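Local coordinates for protein PadR family transcriptional regulator (Streptococcus pneumoniae, PDB 5ZQH) that probably binds DNA through a winged helix-turn-helix domain and regulates transcription as a homodimer of the PadR family, at residues C12-I17 with Q49-N54. Numbering follows the deposited sequence.
Sequences CVLDMI and QKLEKN
In the hydrophobic core of the winged helix-turn-helix domain, L51 of helix 45-53, which by its place in this fold is probably the DNA-recognition helix, reaches across to V13 and L14 on helix 3-19. The nearest CA atoms, those of L14 and L51, are 8.6 Å apart, a usual spacing for packed helices, and side chains fill the gap. The CB of L51 is directed toward helix 3-19, and its side chain crosses those of V13 and L14 at a slant. CG and CD2 of L51 each lie 3.8 Å from CD1 of L14, so that methyl rests against the branch carbon and one methyl of L51. CD2 of L51 also lies 4.0 Å from CG1 of V13. V13 has CG1 anti to the backbone N (chi1 161°), which carries that methyl toward L51. The bond leaving the backbone of L14 does not aim at the partner helix; the branch at CG swings CD1 over to it. V13 also touches L47 and L48, earlier in helix 45-53, and L31 of helix 24-34. Nearby, D15 hydrogen-bonds W87 in the long C-terminal helix 77-101, and C12, D15 and M16 pack on I100 of the second subunit. With no hydrogen bond or salt bridge joining 12-17 to 49-54, the fit depends on the shapes of three buried side chains and on exclusion of water, with I57 of strand 57-63 packed against both leucines.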
# COMPACT_ATOMS: atom_id res chain seq x y z
N CYS A 12 -2.78 -5.74 -8.11
CA CYS A 12 -2.69 -7.16 -8.52
C CYS A 12 -3.94 -7.65 -9.27
O CYS A 12 -3.80 -8.28 -10.32
CB CYS A 12 -2.35 -8.07 -7.34
SG CYS A 12 -0.66 -7.86 -6.70
N VAL A 13 -5.13 -7.35 -8.74
CA VAL A 13 -6.42 -7.67 -9.40
C VAL A 13 -6.54 -6.99 -10.78
O VAL A 13 -6.92 -7.63 -11.76
CB VAL A 13 -7.65 -7.38 -8.48
CG1 VAL A 13 -8.96 -7.27 -9.26
CG2 VAL A 13 -7.79 -8.47 -7.43
N LEU A 14 -6.19 -5.71 -10.83
CA LEU A 14 -6.12 -4.93 -12.07
C LEU A 14 -5.16 -5.52 -13.11
O LEU A 14 -5.51 -5.63 -14.29
CB LEU A 14 -5.76 -3.47 -11.75
CG LEU A 14 -6.70 -2.28 -11.99
CD1 LEU A 14 -8.18 -2.62 -12.16
CD2 LEU A 14 -6.49 -1.22 -10.90
N ASP A 15 -3.96 -5.91 -12.66
CA ASP A 15 -2.95 -6.54 -13.53
C ASP A 15 -3.41 -7.88 -14.10
O ASP A 15 -3.26 -8.13 -15.30
CB ASP A 15 -1.61 -6.70 -12.78
CG ASP A 15 -0.45 -7.05 -13.71
OD1 ASP A 15 -0.11 -6.23 -14.60
OD2 ASP A 15 0.13 -8.14 -13.54
N MET A 16 -3.99 -8.73 -13.24
CA MET A 16 -4.52 -10.04 -13.63
C MET A 16 -5.61 -9.95 -14.69
O MET A 16 -5.62 -10.76 -15.63
CB MET A 16 -5.04 -10.80 -12.41
CG MET A 16 -3.94 -11.39 -11.54
SD MET A 16 -4.61 -12.11 -10.04
CE MET A 16 -3.10 -12.70 -9.27
N ILE A 17 -6.50 -8.97 -14.55
CA ILE A 17 -7.57 -8.66 -15.51
C ILE A 17 -6.98 -8.16 -16.85
O ILE A 17 -7.53 -8.45 -17.92
CB ILE A 17 -8.59 -7.66 -14.90
CG1 ILE A 17 -9.48 -8.38 -13.88
CG2 ILE A 17 -9.47 -7.00 -15.95
CD1 ILE A 17 -10.09 -7.47 -12.83
N GLN A 49 -16.51 -4.92 -7.60
CA GLN A 49 -17.68 -4.04 -7.64
C GLN A 49 -17.26 -2.56 -7.74
O GLN A 49 -17.84 -1.81 -8.53
CB GLN A 49 -18.54 -4.26 -6.39
CG GLN A 49 -20.03 -3.99 -6.57
CD GLN A 49 -20.89 -5.22 -6.35
OE1 GLN A 49 -20.72 -5.95 -5.37
NE2 GLN A 49 -21.83 -5.45 -7.26
N LYS A 50 -16.26 -2.18 -6.93
CA LYS A 50 -15.73 -0.81 -6.87
C LYS A 50 -15.09 -0.39 -8.19
O LYS A 50 -15.39 0.70 -8.70
CB LYS A 50 -14.75 -0.66 -5.71
CG LYS A 50 -14.34 0.77 -5.39
CD LYS A 50 -13.60 0.87 -4.06
CE LYS A 50 -12.12 0.58 -4.20
NZ LYS A 50 -11.62 -0.31 -3.12
N LEU A 51 -14.22 -1.25 -8.72
CA LEU A 51 -13.53 -1.05 -10.00
C LEU A 51 -14.49 -0.93 -11.19
O LEU A 51 -14.28 -0.09 -12.06
CB LEU A 51 -12.54 -2.20 -10.23
CG LEU A 51 -11.07 -2.27 -9.78
CD1 LEU A 51 -10.70 -1.42 -8.57
CD2 LEU A 51 -10.73 -3.73 -9.53
N GLU A 52 -15.53 -1.77 -11.23
CA GLU A 52 -16.54 -1.70 -12.30
C GLU A 52 -17.32 -0.38 -12.26
O GLU A 52 -17.52 0.27 -13.30
CB GLU A 52 -17.51 -2.90 -12.25
CG GLU A 52 -18.39 -3.04 -13.49
CD GLU A 52 -19.47 -4.11 -13.38
OE1 GLU A 52 -19.66 -4.72 -12.30
OE2 GLU A 52 -20.16 -4.35 -14.41
N LYS A 53 -17.75 0.02 -11.06
CA LYS A 53 -18.46 1.28 -10.82
C LYS A 53 -17.56 2.50 -11.11
O LYS A 53 -18.03 3.50 -11.65
CB LYS A 53 -19.05 1.27 -9.39
CG LYS A 53 -19.74 2.56 -8.93
CD LYS A 53 -18.84 3.26 -7.92
CE LYS A 53 -18.78 4.76 -8.13
NZ LYS A 53 -17.58 5.33 -7.46
N ASN A 54 -16.27 2.38 -10.77
CA ASN A 54 -15.25 3.37 -11.13
C ASN A 54 -14.94 3.47 -12.63
O ASN A 54 -14.20 4.36 -13.06
CB ASN A 54 -13.93 3.07 -10.40
CG ASN A 54 -13.95 3.49 -8.94
OD1 ASN A 54 -14.86 4.17 -8.46
ND2 ASN A 54 -12.91 3.06 -8.20